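Local structure of transcription elongation factor Spt5 (Methanocaldococcus jannaschii, 3EWG) at residues A[4-9]-A[40-45]; A[29-34]-A[44-49]. The protein stimulates transcription elongation as the partner of Spt4, using the NGN domain described here to engage RNA polymerase. All coordinates share one frame; numbering follows the deposited sequence.

Contact 1: A[4-9]-A[40-45]; sequences AVRTMV and KGYVLV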
# COMPACT_ATOMS: atom_id res chain seq x y z
N ALA A 4 12.09 -1.35 4.68
CA ALA A 4 11.10 -2.01 5.52
C ALA A 4 10.92 -1.17 6.78
O ALA A 4 11.88 -0.90 7.50
CB ALA A 4 11.55 -3.43 5.87
N VAL A 5 9.68 -0.76 7.02
CA VAL A 5 9.33 -0.03 8.23
C VAL A 5 8.71 -1.03 9.21
O VAL A 5 7.71 -1.67 8.91
CB VAL A 5 8.35 1.13 7.95
CG1 VAL A 5 7.93 1.82 9.26
CG2 VAL A 5 8.99 2.13 6.99
N ARG A 6 9.34 -1.15 10.38
CA ARG A 6 8.90 -2.07 11.41
C ARG A 6 7.74 -1.45 12.19
O ARG A 6 7.84 -0.32 12.70
CB ARG A 6 10.07 -2.41 12.34
CG ARG A 6 9.74 -3.28 13.54
CD ARG A 6 9.57 -4.74 13.15
NE ARG A 6 9.38 -5.58 14.32
CZ ARG A 6 8.74 -6.75 14.32
NH1 ARG A 6 8.21 -7.24 13.20
NH2 ARG A 6 8.63 -7.43 15.46
N THR A 7 6.63 -2.18 12.27
CA THR A 7 5.44 -1.70 12.96
C THR A 7 4.98 -2.70 14.00
O THR A 7 5.44 -3.85 14.02
CB THR A 7 4.26 -1.44 11.97
OG1 THR A 7 3.65 -2.69 11.60
CG2 THR A 7 4.72 -0.70 10.71
N MET A 8 4.06 -2.27 14.86
CA MET A 8 3.30 -3.19 15.70
C MET A 8 2.54 -4.14 14.78
O MET A 8 1.98 -3.71 13.76
CB MET A 8 2.32 -2.42 16.59
CG MET A 8 1.60 -3.30 17.60
SD MET A 8 0.52 -2.36 18.69
CE MET A 8 -1.05 -2.55 17.89
N VAL A 9 2.53 -5.42 15.13
CA VAL A 9 1.79 -6.42 14.36
C VAL A 9 0.30 -6.07 14.37
O VAL A 9 -0.26 -5.77 15.42
CB VAL A 9 2.04 -7.85 14.90
CG1 VAL A 9 1.11 -8.87 14.25
CG2 VAL A 9 3.50 -8.25 14.70
N LYS A 40 3.67 -9.62 8.56
CA LYS A 40 3.42 -9.18 9.92
C LYS A 40 4.47 -8.21 10.42
O LYS A 40 5.67 -8.50 10.39
CB LYS A 40 3.37 -10.39 10.86
CG LYS A 40 2.30 -11.41 10.52
CD LYS A 40 1.09 -11.28 11.44
CE LYS A 40 -0.19 -11.81 10.80
NZ LYS A 40 0.04 -13.05 9.99
N GLY A 41 4.01 -7.05 10.88
CA GLY A 41 4.88 -6.06 11.54
C GLY A 41 5.80 -5.27 10.64
O GLY A 41 6.79 -4.69 11.10
N TYR A 42 5.50 -5.23 9.34
CA TYR A 42 6.30 -4.46 8.39
C TYR A 42 5.43 -3.80 7.34
O TYR A 42 4.44 -4.38 6.90
CB TYR A 42 7.36 -5.32 7.70
CG TYR A 42 8.42 -5.85 8.63
CD1 TYR A 42 8.34 -7.15 9.13
CD2 TYR A 42 9.49 -5.05 9.04
CE1 TYR A 42 9.30 -7.64 10.00
CE2 TYR A 42 10.45 -5.54 9.91
CZ TYR A 42 10.35 -6.83 10.38
OH TYR A 42 11.30 -7.33 11.25
N VAL A 43 5.81 -2.58 6.97
CA VAL A 43 5.27 -1.89 5.80
C VAL A 43 6.46 -1.61 4.89
O VAL A 43 7.50 -1.09 5.33
CB VAL A 43 4.54 -0.57 6.16
CG1 VAL A 43 4.07 0.17 4.89
CG2 VAL A 43 3.34 -0.83 7.06
N LEU A 44 6.32 -1.98 3.62
CA LEU A 44 7.39 -1.75 2.65
C LEU A 44 7.16 -0.43 1.94
O LEU A 44 6.04 -0.16 1.48
CB LEU A 44 7.50 -2.92 1.66
CG LEU A 44 7.78 -4.30 2.26
CD1 LEU A 44 7.95 -5.35 1.17
CD2 LEU A 44 9.00 -4.30 3.19
N VAL A 45 8.22 0.37 1.86
CA VAL A 45 8.15 1.71 1.30
C VAL A 45 9.28 1.91 0.30
O VAL A 45 10.45 1.75 0.64
CB VAL A 45 8.26 2.80 2.41
CG1 VAL A 45 8.22 4.21 1.81
CG2 VAL A 45 7.15 2.64 3.44

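Contact 2: A[29-34]-A[44-49]; sequences DVYSIL and LVEAET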
# COMPACT_ATOMS: atom_id res chain seq x y z
N ASP A 29 9.34 12.29 -1.21
CA ASP A 29 9.68 11.49 -2.38
C ASP A 29 9.50 10.00 -2.08
O ASP A 29 10.45 9.22 -2.10
CB ASP A 29 11.10 11.80 -2.87
CG ASP A 29 11.23 13.22 -3.40
OD1 ASP A 29 10.29 13.70 -4.07
OD2 ASP A 29 12.29 13.85 -3.17
N VAL A 30 8.25 9.64 -1.78
CA VAL A 30 7.85 8.27 -1.47
C VAL A 30 7.06 7.77 -2.66
O VAL A 30 6.05 8.36 -3.02
CB VAL A 30 7.01 8.22 -0.17
CG1 VAL A 30 6.40 6.84 0.05
CG2 VAL A 30 7.87 8.62 1.03
N TYR A 31 7.53 6.68 -3.27
CA TYR A 31 7.01 6.25 -4.58
C TYR A 31 6.04 5.08 -4.52
O TYR A 31 5.10 5.01 -5.33
CB TYR A 31 8.16 5.91 -5.54
CG TYR A 31 9.21 7.01 -5.66
CD1 TYR A 31 8.84 8.33 -5.92
CD2 TYR A 31 10.57 6.72 -5.54
CE1 TYR A 31 9.79 9.34 -6.03
CE2 TYR A 31 11.53 7.73 -5.65
CZ TYR A 31 11.12 9.04 -5.90
OH TYR A 31 12.05 10.04 -6.02
N SER A 32 6.27 4.17 -3.58
CA SER A 32 5.46 2.97 -3.44
C SER A 32 5.24 2.62 -1.97
O SER A 32 6.09 2.88 -1.13
CB SER A 32 6.11 1.78 -4.16
OG SER A 32 6.53 2.13 -5.47
N ILE A 33 4.08 2.04 -1.68
CA ILE A 33 3.76 1.55 -0.34
C ILE A 33 3.07 0.19 -0.46
O ILE A 33 2.13 0.05 -1.24
CB ILE A 33 2.85 2.53 0.45
CG1 ILE A 33 3.52 3.90 0.61
CG2 ILE A 33 2.50 1.96 1.84
CD1 ILE A 33 2.59 5.01 1.06
N LEU A 34 3.56 -0.79 0.30
CA LEU A 34 2.92 -2.10 0.40
C LEU A 34 2.63 -2.48 1.86
O LEU A 34 3.54 -2.53 2.69
CB LEU A 34 3.77 -3.20 -0.25
CG LEU A 34 3.31 -4.66 -0.03
CD1 LEU A 34 2.07 -4.98 -0.83
CD2 LEU A 34 4.42 -5.66 -0.33
N LEU A 44 6.32 -1.98 3.62
CA LEU A 44 7.39 -1.75 2.65
C LEU A 44 7.16 -0.43 1.94
O LEU A 44 6.04 -0.16 1.48
CB LEU A 44 7.50 -2.92 1.66
CG LEU A 44 7.78 -4.30 2.26
CD1 LEU A 44 7.95 -5.35 1.17
CD2 LEU A 44 9.00 -4.30 3.19
N VAL A 45 8.22 0.37 1.86
CA VAL A 45 8.15 1.71 1.30
C VAL A 45 9.28 1.91 0.30
O VAL A 45 10.45 1.75 0.64
CB VAL A 45 8.26 2.80 2.41
CG1 VAL A 45 8.22 4.21 1.81
CG2 VAL A 45 7.15 2.64 3.44
N GLU A 46 8.92 2.24 -0.94
CA GLU A 46 9.90 2.70 -1.90
C GLU A 46 10.04 4.21 -1.80
O GLU A 46 9.04 4.94 -1.87
CB GLU A 46 9.54 2.28 -3.33
CG GLU A 46 10.68 2.53 -4.32
CD GLU A 46 10.26 2.50 -5.77
OE1 GLU A 46 9.05 2.33 -6.07
OE2 GLU A 46 11.15 2.65 -6.63
N ALA A 47 11.27 4.67 -1.63
CA ALA A 47 11.54 6.10 -1.48
C ALA A 47 12.90 6.46 -2.07
O ALA A 47 13.75 5.59 -2.28
CB ALA A 47 11.47 6.51 -0.01
N GLU A 48 13.08 7.74 -2.35
CA GLU A 48 14.33 8.23 -2.93
C GLU A 48 15.49 8.08 -1.96
O GLU A 48 16.56 7.58 -2.33
CB GLU A 48 14.17 9.70 -3.36
CG GLU A 48 15.32 10.26 -4.20
CD GLU A 48 15.49 9.57 -5.55
OE1 GLU A 48 14.47 9.15 -6.16
OE2 GLU A 48 16.64 9.45 -6.00
N THR A 49 15.28 8.51 -0.72
CA THR A 49 16.31 8.48 0.31
C THR A 49 15.74 7.89 1.60
O THR A 49 14.52 7.82 1.77
CB THR A 49 16.86 9.89 0.63
OG1 THR A 49 15.81 10.72 1.16
CG2 THR A 49 17.46 10.56 -0.62

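Contact 1: A[4-9]-A[40-45]
Val5 and Val43 form a hydrogen-bonded antiparallel pair, Val5 N to Val43 O at 2.8 Å and Val43 N to Val5 O at 2.9 Å, between the two inner strands of the four-stranded NGN sheet; the axes of segments 4-7 and 42-45 approach to 4.6 Å. The ladder continues with Thr7 N, which donates to Gly41 O at 2.8 Å and stands well above the plane of that carbonyl. Gly41, whose phi is positive, has its own N held by the carboxylate of Glu12.

On the face bearing Ala4, Arg6, Tyr42 and Leu44, the methyl of Ala4 touches both CD2 of Leu44 and CD2 of Tyr42. The opposite face is aliphatic: CG2 of Val5 meets CG2 of Val45, while CG2 of Thr7 crosses CG2 of Val43 at about a right angle. Helices 12-25 and 50-57 cover this side, with Met19 reaching Val5, Val43 and Val45, so these branches belong to the domain core. The Thr7 hydroxyl turns onto the next residue, where Thr7 OG1 donates to Met8 O at 2.9 Å.

Beyond the strand, CG1 of Val9 touches CD of Lys40. Arg6 and Tyr42 meet over several atoms. The arginine chain bends at chi2 (76°) and crosses the tyrosine at a slant, its guanidinium plane 40° from the ring. Arg6 CD lies 3.5 Å from Tyr42 CE2, and Arg6 NH1 comes to 3.4 Å from Tyr42 CE1.

Contact 2: A[29-34]-A[44-49]
The Tyr31 ring has the carbonyl oxygen Asp29 O over the centre of one face, 3.8 Å above its plane, and Glu48 OE1 at its edge, in plane with the ring. Tyr31 OH donates to Glu48 OE1 at 2.6 Å, reaching the anti side of a carboxylate turned 73° from the ring. Glu48 comes within range through a bend at chi2 (64°), which folds the carboxylate back to the phenol. The same Asp29 O accepts Glu48 N, almost in line with its carbonyl bond.

These groups flank a classic beta bulge in the hairpin of strands 30-36 and 42-47. Tyr31 and Ser32 both face Glu46, and both amides converge on Glu46 O: Tyr31 N at 2.7 Å and Ser32 N, weakly, at 3.3 Å. Glu46 itself extends from CG anti to its backbone N (chi1 -170°), bringing Glu46 OE1 to 2.6 Å from Ser32 OG, which approaches nearly along the C-O bond.

Past the bulge, regular pairing resumes, and Leu34 and Leu44 lie side by side with CD2 of Leu34 3.8 Å from CD1 of Leu44. On the other face, Val30 CG1 packs against Val45 CG1 at 3.7 Å beneath helices 12-25 and 50-57.

In the second subunit, a strand pairs with Ser32, Ile33 and Leu34, continuing the sheet, and Ser36 of that subunit bonds to Ser32 OG. Glu46 and Glu48 each accept a short hydroxyl bond, from Ser32 and Tyr31 respectively, which would be expected to stabilise their ionised forms and to hold Tyr31 and Ser32 in fixed orientations around the bulge.

How the contacts relate
Contacts 1 and 2, with centres 13 Å apart, lie on either edge of strand 42-47, which pairs with strand 2-7 in the first and strand 30-36 in the second. They share Leu44 and Val45, and touch directly where Val43 CG1 packs 3.5 Å from Leu34 O and 3.9 Å from Ile33 CG2. Contact 1 lies in the interior of the sheet and is untouched by the other subunit, whereas contact 2 includes the strand through which the sheet runs on into the dimer. Bound dioxane, probably from the crystallisation liquor, lies about 4 Å from the Tyr42 side chain in contact 1 and about 3 Å from the Leu34 side chain in contact 2.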